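Local coordinates for cruciferin (Brassica napus, PDB 3KGL), which probably serves as a nutrient reservoir in the seed, an 11S globulin made as a precursor and assembled into hexamers, at residues 47-59 against 249-261. Sequence-based numbering, arbitrary orientation.
Sequences RYIIESKGLYLPS and RGNIIRVQGPFSV
Leu55 and Ile253 form the middle, hydrogen-bonded pair of a three-pair antiparallel strand contact that brings 252-254 alongside 54-59 on a sheet of the N-terminal cupin beta-barrel, their local axes 4.5 Å apart at closest approach. Each residue satisfies both backbone groups of the other: Leu55 N reaches Ile253 O at 2.9 Å, nearly straight (172° at the hydrogen), while Ile253 N returns to Leu55 O. Flanking bonds extend the register in both directions, Val255 N to Lys53 O at 2.9 Å and Leu57 N to Asn251 O at 3.0 Å. Gly54 and Tyr56 make non-hydrogen-bonded pairs with Arg254 and Ile252, and Arg254 N finds its acceptor elsewhere, in Glu24. At the start of strand 54-59, the type II turn from Glu51 to Gly54 is joined by a long, weak bond from Arg254 NH2 to Ser52 O (3.5 Å), the oxygen lying at the guanidinium edge. Lys53 NZ stands 3.5 Å from Arg254 NE, two donors of like charge with no bond between them. A leucine in place of Arg254 would probably leave Ser52 O without this weak donor and Lys53 CE without the CD and guanidinium it crosses. On the side of Leu55, Leu55 CB meets Val255 CG2 at 3.4 Å, and the Leu55 side chain also touches Trp164 of strand 162-166; Asn428 of the second subunit packs on Ile253 and Val255. The other side carries Ile252, whose CG2 abuts Ile50 CG2. A chi1 of 173° directs the Tyr56 ring toward Ser59. Ile252 CD1 lies at the edge of that ring, and the Tyr56 hydroxyl is hydrogen-bonded both to a bound glycerol and, with OH 3.0 Å from OG, to Ser59.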
ATOM      1  N   ARG A  47      15.605   8.801 -19.181  1.00 32.47           N
ATOM      2  CA  ARG A  47      16.732   9.715 -19.242  1.00 20.32           C
ATOM      3  C   ARG A  47      16.344  10.849 -20.144  1.00 26.07           C
ATOM      4  O   ARG A  47      15.973  10.622 -21.282  1.00 32.19           O
ATOM      5  CB  ARG A  47      17.966   9.032 -19.816  1.00 32.65           C
ATOM      6  CG  ARG A  47      19.099   9.990 -20.093  1.00 31.88           C
ATOM      7  CD  ARG A  47      20.024   9.477 -21.183  1.00 36.09           C
ATOM      8  NE  ARG A  47      20.908   8.429 -20.703  1.00 14.06           N
ATOM      9  CZ  ARG A  47      20.959   7.203 -21.201  1.00 27.37           C
ATOM     10  NH1 ARG A  47      20.186   6.852 -22.217  1.00 16.67           N
ATOM     11  NH2 ARG A  47      21.800   6.325 -20.679  1.00 34.63           N
ATOM     12  N   TYR A  48      16.400  12.069 -19.626  1.00 35.74           N
ATOM     13  CA  TYR A  48      16.270  13.245 -20.462  1.00 32.04           C
ATOM     14  C   TYR A  48      17.651  13.546 -20.992  1.00 28.15           C
ATOM     15  O   TYR A  48      18.597  13.638 -20.205  1.00 50.85           O
ATOM     16  CB  TYR A  48      15.819  14.452 -19.646  1.00 25.65           C
ATOM     17  CG  TYR A  48      14.496  14.311 -18.938  1.00 34.35           C
ATOM     18  CD1 TYR A  48      13.494  13.491 -19.440  1.00 37.71           C
ATOM     19  CD2 TYR A  48      14.235  15.036 -17.784  1.00 16.91           C
ATOM     20  CE1 TYR A  48      12.275  13.376 -18.797  1.00 34.65           C
ATOM     21  CE2 TYR A  48      13.027  14.931 -17.140  1.00 61.24           C
ATOM     22  CZ  TYR A  48      12.046  14.103 -17.647  1.00 56.58           C
ATOM     23  OH  TYR A  48      10.839  14.007 -16.996  1.00 35.47           O
ATOM     24  N   ILE A  49      17.787  13.699 -22.310  1.00 32.85           N
ATOM     25  CA  ILE A  49      19.033  14.242 -22.867  1.00 45.18           C
ATOM     26  C   ILE A  49      18.831  15.584 -23.545  1.00 36.08           C
ATOM     27  O   ILE A  49      18.441  15.630 -24.717  1.00 31.51           O
ATOM     28  CB  ILE A  49      19.684  13.335 -23.896  1.00 15.81           C
ATOM     29  CG1 ILE A  49      19.589  11.873 -23.471  1.00 27.00           C
ATOM     30  CG2 ILE A  49      21.098  13.749 -24.035  1.00  8.62           C
ATOM     31  CD1 ILE A  49      20.602  10.978 -24.140  1.00 50.05           C
ATOM     32  N   ILE A  50      19.119  16.665 -22.817  1.00 17.98           N
ATOM     33  CA  ILE A  50      18.753  18.009 -23.262  1.00 38.64           C
ATOM     34  C   ILE A  50      19.914  18.779 -23.897  1.00 48.58           C
ATOM     35  O   ILE A  50      20.971  18.950 -23.285  1.00 31.81           O
ATOM     36  CB  ILE A  50      18.127  18.837 -22.124  1.00 28.71           C
ATOM     37  CG1 ILE A  50      17.062  18.013 -21.401  1.00 26.43           C
ATOM     38  CG2 ILE A  50      17.513  20.103 -22.689  1.00 36.82           C
ATOM     39  CD1 ILE A  50      16.801  18.466 -19.999  1.00 24.27           C
ATOM     40  N   GLU A  51      19.698  19.241 -25.129  1.00 35.52           N
ATOM     41  CA  GLU A  51      20.733  19.926 -25.899  1.00 45.51           C
ATOM     42  C   GLU A  51      20.908  21.351 -25.414  1.00 46.09           C
ATOM     43  O   GLU A  51      20.360  21.722 -24.385  1.00 80.24           O
ATOM     44  CB  GLU A  51      20.398  19.910 -27.393  1.00 52.31           C
ATOM     45  CG  GLU A  51      20.614  18.567 -28.071  1.00 38.42           C
ATOM     46  CD  GLU A  51      22.035  18.030 -27.883  1.00118.42           C
ATOM     47  OE1 GLU A  51      22.892  18.758 -27.321  1.00 79.05           O
ATOM     48  OE2 GLU A  51      22.298  16.877 -28.302  1.00 90.49           O
ATOM     49  N   SER A  52      21.668  22.156 -26.146  1.00 50.58           N
ATOM     50  CA  SER A  52      21.906  23.519 -25.699  1.00 37.03           C
ATOM     51  C   SER A  52      20.802  24.459 -26.166  1.00 50.89           C
ATOM     52  O   SER A  52      20.271  24.298 -27.269  1.00 30.86           O
ATOM     53  CB  SER A  52      23.273  24.003 -26.144  1.00 40.54           C
ATOM     54  OG  SER A  52      23.894  24.710 -25.088  1.00 94.02           O
ATOM     55  N   LYS A  53      20.466  25.431 -25.314  1.00 50.82           N
ATOM     56  CA  LYS A  53      19.334  26.331 -25.536  1.00 56.91           C
ATOM     57  C   LYS A  53      18.046  25.531 -25.374  1.00 76.65           C
ATOM     58  O   LYS A  53      16.948  26.009 -25.684  1.00 58.01           O
ATOM     59  CB  LYS A  53      19.374  26.938 -26.946  1.00 90.88           C
ATOM     60  CG  LYS A  53      20.451  27.984 -27.199  1.00 36.16           C
ATOM     61  CD  LYS A  53      20.901  27.949 -28.672  1.00125.72           C
ATOM     62  CE  LYS A  53      19.722  27.818 -29.651  1.00102.93           C
ATOM     63  NZ  LYS A  53      20.138  27.579 -31.079  1.00 33.75           N
ATOM     64  N   GLY A  54      18.197  24.301 -24.893  1.00 67.93           N
ATOM     65  CA  GLY A  54      17.110  23.342 -24.869  1.00 42.20           C
ATOM     66  C   GLY A  54      16.281  23.388 -23.610  1.00 38.34           C
ATOM     67  O   GLY A  54      16.797  23.316 -22.499  1.00 40.12           O
ATOM     68  N   LEU A  55      14.977  23.512 -23.795  1.00 42.51           N
ATOM     69  CA  LEU A  55      14.046  23.553 -22.686  1.00 42.99           C
ATOM     70  C   LEU A  55      13.188  22.299 -22.693  1.00 50.42           C
ATOM     71  O   LEU A  55      12.566  21.976 -23.708  1.00 26.22           O
ATOM     72  CB  LEU A  55      13.155  24.793 -22.788  1.00 36.81           C
ATOM     73  CG  LEU A  55      11.920  24.799 -21.885  1.00 32.62           C
ATOM     74  CD1 LEU A  55      12.330  24.629 -20.428  1.00 33.61           C
ATOM     75  CD2 LEU A  55      11.103  26.068 -22.074  1.00 19.85           C
ATOM     76  N   TYR A  56      13.178  21.586 -21.566  1.00 46.62           N
ATOM     77  CA  TYR A  56      12.236  20.490 -21.345  1.00 50.19           C
ATOM     78  C   TYR A  56      10.993  21.054 -20.649  1.00 39.70           C
ATOM     79  O   TYR A  56      11.081  21.540 -19.527  1.00 43.29           O
ATOM     80  CB  TYR A  56      12.868  19.384 -20.499  1.00 44.81           C
ATOM     81  CG  TYR A  56      11.882  18.305 -20.115  1.00 56.51           C
ATOM     82  CD1 TYR A  56      11.787  17.131 -20.846  1.00 62.52           C
ATOM     83  CD2 TYR A  56      11.030  18.468 -19.031  1.00 35.52           C
ATOM     84  CE1 TYR A  56      10.874  16.148 -20.506  1.00 52.98           C
ATOM     85  CE2 TYR A  56      10.114  17.487 -18.686  1.00 58.01           C
ATOM     86  CZ  TYR A  56      10.043  16.329 -19.423  1.00 34.09           C
ATOM     87  OH  TYR A  56       9.136  15.350 -19.081  1.00 35.36           O
ATOM     88  N   LEU A  57       9.843  20.982 -21.321  1.00 57.34           N
ATOM     89  CA  LEU A  57       8.649  21.728 -20.921  1.00 14.56           C
ATOM     90  C   LEU A  57       7.915  21.051 -19.783  1.00 39.81           C
ATOM     91  O   LEU A  57       7.926  19.828 -19.678  1.00 42.48           O
ATOM     92  CB  LEU A  57       7.728  21.923 -22.124  1.00 38.99           C
ATOM     93  CG  LEU A  57       8.258  22.869 -23.210  1.00 29.16           C
ATOM     94  CD1 LEU A  57       7.435  22.790 -24.469  1.00 26.26           C
ATOM     95  CD2 LEU A  57       8.262  24.285 -22.697  1.00 38.79           C
ATOM     96  N   PRO A  58       7.265  21.856 -18.926  1.00 54.73           N
ATOM     97  CA  PRO A  58       6.607  21.448 -17.681  1.00 24.75           C
ATOM     98  C   PRO A  58       5.734  20.203 -17.825  1.00 43.09           C
ATOM     99  O   PRO A  58       4.782  20.170 -18.616  1.00 24.09           O
ATOM    100  CB  PRO A  58       5.731  22.654 -17.338  1.00 15.37           C
ATOM    101  CG  PRO A  58       6.409  23.776 -17.927  1.00 59.39           C
ATOM    102  CD  PRO A  58       7.044  23.282 -19.203  1.00 55.10           C
ATOM    103  N   SER A  59       6.069  19.190 -17.031  1.00 44.31           N
ATOM    104  CA  SER A  59       5.303  17.955 -16.959  1.00 29.97           C
ATOM    105  C   SER A  59       5.132  17.556 -15.498  1.00 40.46           C
ATOM    106  O   SER A  59       6.017  17.789 -14.665  1.00 40.02           O
ATOM    107  CB  SER A  59       6.015  16.827 -17.725  1.00 29.62           C
ATOM    108  OG  SER A  59       7.131  16.314 -17.002  1.00 32.96           O
ATOM    109  N   ARG A 249       7.536  19.870 -32.398  1.00 42.02           N
ATOM    110  CA  ARG A 249       8.788  20.054 -31.672  1.00 35.57           C
ATOM    111  C   ARG A 249       8.995  18.997 -30.592  1.00 37.99           C
ATOM    112  O   ARG A 249      10.117  18.765 -30.144  1.00 45.22           O
ATOM    113  CB  ARG A 249       8.831  21.432 -31.027  1.00 29.45           C
ATOM    114  CG  ARG A 249       9.062  22.559 -31.980  1.00 24.02           C
ATOM    115  CD  ARG A 249       8.983  23.856 -31.248  1.00 30.16           C
ATOM    116  NE  ARG A 249       7.747  23.959 -30.489  1.00 17.39           N
ATOM    117  CZ  ARG A 249       7.515  24.923 -29.612  1.00 40.53           C
ATOM    118  NH1 ARG A 249       8.433  25.857 -29.411  1.00 70.67           N
ATOM    119  NH2 ARG A 249       6.376  24.959 -28.945  1.00 56.84           N
ATOM    120  N   GLY A 250       7.914  18.359 -30.170  1.00 42.60           N
ATOM    121  CA  GLY A 250       7.992  17.440 -29.057  1.00 24.31           C
ATOM    122  C   GLY A 250       8.074  18.228 -27.768  1.00 37.18           C
ATOM    123  O   GLY A 250       7.652  19.381 -27.693  1.00 43.40           O
ATOM    124  N   ASN A 251       8.639  17.613 -26.747  1.00 50.83           N
ATOM    125  CA  ASN A 251       8.584  18.204 -25.429  1.00 32.52           C
ATOM    126  C   ASN A 251       9.872  18.885 -24.966  1.00 34.34           C
ATOM    127  O   ASN A 251       9.876  19.551 -23.938  1.00 47.06           O
ATOM    128  CB  ASN A 251       8.146  17.153 -24.419  1.00 69.30           C
ATOM    129  CG  ASN A 251       7.748  17.758 -23.114  1.00 37.78           C
ATOM    130  OD1 ASN A 251       8.510  17.738 -22.146  1.00 37.04           O
ATOM    131  ND2 ASN A 251       6.563  18.338 -23.081  1.00 46.63           N
ATOM    132  N   ILE A 252      10.962  18.702 -25.710  1.00 54.84           N
ATOM    133  CA  ILE A 252      12.211  19.438 -25.477  1.00 23.26           C
ATOM    134  C   ILE A 252      12.450  20.396 -26.654  1.00 40.41           C
ATOM    135  O   ILE A 252      12.759  19.962 -27.761  1.00 44.72           O
ATOM    136  CB  ILE A 252      13.408  18.480 -25.351  1.00 16.32           C
ATOM    137  CG1 ILE A 252      12.965  17.155 -24.726  1.00 37.27           C
ATOM    138  CG2 ILE A 252      14.532  19.119 -24.565  1.00 22.72           C
ATOM    139  CD1 ILE A 252      14.053  16.435 -23.933  1.00 22.37           C
ATOM    140  N   ILE A 253      12.298  21.694 -26.426  1.00 42.13           N
ATOM    141  CA  ILE A 253      12.308  22.658 -27.529  1.00 36.75           C
ATOM    142  C   ILE A 253      13.510  23.605 -27.566  1.00 46.23           C
ATOM    143  O   ILE A 253      14.192  23.826 -26.565  1.00 51.09           O
ATOM    144  CB  ILE A 253      11.037  23.530 -27.514  1.00 59.58           C
ATOM    145  CG1 ILE A 253      10.953  24.324 -26.201  1.00 38.03           C
ATOM    146  CG2 ILE A 253       9.795  22.672 -27.759  1.00 28.44           C
ATOM    147  CD1 ILE A 253       9.946  25.463 -26.221  1.00 23.49           C
ATOM    148  N   ARG A 254      13.759  24.172 -28.739  1.00 49.58           N
ATOM    149  CA  ARG A 254      14.786  25.191 -28.870  1.00 72.90           C
ATOM    150  C   ARG A 254      14.224  26.516 -28.368  1.00 74.37           C
ATOM    151  O   ARG A 254      13.197  27.012 -28.864  1.00 43.19           O
ATOM    152  CB  ARG A 254      15.305  25.295 -30.316  1.00 29.74           C
ATOM    153  CG  ARG A 254      16.529  26.202 -30.471  1.00 62.89           C
ATOM    154  CD  ARG A 254      17.648  25.564 -31.307  1.00 89.79           C
ATOM    155  NE  ARG A 254      18.445  24.603 -30.536  1.00108.79           N
ATOM    156  CZ  ARG A 254      18.579  23.308 -30.837  1.00119.53           C
ATOM    157  NH1 ARG A 254      17.985  22.800 -31.913  1.00 77.06           N
ATOM    158  NH2 ARG A 254      19.323  22.517 -30.068  1.00 60.21           N
ATOM    159  N   VAL A 255      14.876  27.069 -27.354  1.00 29.75           N
ATOM    160  CA  VAL A 255      14.440  28.344 -26.833  1.00 41.47           C
ATOM    161  C   VAL A 255      15.103  29.443 -27.620  1.00 42.01           C
ATOM    162  O   VAL A 255      16.314  29.646 -27.527  1.00 75.78           O
ATOM    163  CB  VAL A 255      14.746  28.508 -25.340  1.00 35.43           C
ATOM    164  CG1 VAL A 255      14.494  29.933 -24.904  1.00 29.95           C
ATOM    165  CG2 VAL A 255      13.886  27.566 -24.525  1.00 47.33           C
ATOM    166  N   GLN A 256      14.300  30.135 -28.421  1.00 54.41           N
ATOM    167  CA  GLN A 256      14.764  31.338 -29.092  1.00 90.16           C
ATOM    168  C   GLN A 256      14.692  32.499 -28.099  1.00 99.75           C
ATOM    169  O   GLN A 256      13.649  32.743 -27.476  1.00 44.35           O
ATOM    170  CB  GLN A 256      13.908  31.651 -30.329  1.00 42.81           C
ATOM    171  CG  GLN A 256      13.222  30.445 -30.971  1.00 79.39           C
ATOM    172  CD  GLN A 256      14.169  29.547 -31.769  1.00131.50           C
ATOM    173  OE1 GLN A 256      13.748  28.523 -32.315  1.00115.49           O
ATOM    174  NE2 GLN A 256      15.444  29.929 -31.842  1.00107.81           N
ATOM    175  N   GLY A 257      15.810  33.193 -27.922  1.00 59.70           N
ATOM    176  CA  GLY A 257      15.769  34.474 -27.250  1.00 72.29           C
ATOM    177  C   GLY A 257      16.089  34.546 -25.769  1.00 99.68           C
ATOM    178  O   GLY A 257      16.674  33.624 -25.193  1.00 60.41           O
ATOM    179  N   PRO A 258      15.685  35.665 -25.147  1.00 93.46           N
ATOM    180  CA  PRO A 258      16.100  36.115 -23.814  1.00 43.20           C
ATOM    181  C   PRO A 258      15.447  35.345 -22.690  1.00 68.49           C
ATOM    182  O   PRO A 258      14.542  35.865 -22.033  1.00 70.62           O
ATOM    183  CB  PRO A 258      15.622  37.565 -23.776  1.00 78.74           C
ATOM    184  CG  PRO A 258      14.454  37.607 -24.708  1.00 76.33           C
ATOM    185  CD  PRO A 258      14.687  36.565 -25.758  1.00 75.96           C
ATOM    186  N   PHE A 259      15.915  34.124 -22.469  1.00 41.27           N
ATOM    187  CA  PHE A 259      15.480  33.318 -21.329  1.00106.18           C
ATOM    188  C   PHE A 259      16.010  33.905 -20.008  1.00 96.66           C
ATOM    189  O   PHE A 259      16.530  33.183 -19.156  1.00 41.67           O
ATOM    190  CB  PHE A 259      15.936  31.859 -21.507  1.00104.06           C
ATOM    191  CG  PHE A 259      15.103  30.847 -20.753  1.00 88.70           C
ATOM    192  CD1 PHE A 259      13.896  30.406 -21.263  1.00 64.48           C
ATOM    193  CD2 PHE A 259      15.546  30.316 -19.554  1.00 82.53           C
ATOM    194  CE1 PHE A 259      13.147  29.478 -20.584  1.00 53.61           C
ATOM    195  CE2 PHE A 259      14.793  29.385 -18.874  1.00 50.20           C
ATOM    196  CZ  PHE A 259      13.596  28.968 -19.388  1.00 51.75           C
ATOM    197  N   SER A 260      15.879  35.223 -19.859  1.00123.45           N
ATOM    198  CA  SER A 260      16.205  35.916 -18.615  1.00109.56           C
ATOM    199  C   SER A 260      15.204  35.549 -17.509  1.00 99.52           C
ATOM    200  O   SER A 260      14.222  36.263 -17.289  1.00104.28           O
ATOM    201  CB  SER A 260      16.233  37.430 -18.855  1.00 76.03           C
ATOM    202  OG  SER A 260      15.362  37.802 -19.920  1.00 55.55           O
ATOM    203  N   VAL A 261      15.474  34.435 -16.822  1.00 95.81           N
ATOM    204  CA  VAL A 261      14.563  33.830 -15.838  1.00 66.08           C
ATOM    205  C   VAL A 261      14.964  34.077 -14.372  1.00 88.79           C
ATOM    206  O   VAL A 261      14.162  33.866 -13.456  1.00 60.48           O
ATOM    207  CB  VAL A 261      14.426  32.309 -16.075  1.00 62.24           C
ATOM    208  CG1 VAL A 261      13.678  31.656 -14.935  1.00 66.19           C
ATOM    209  CG2 VAL A 261      13.731  32.037 -17.395  1.00 51.47           C
TER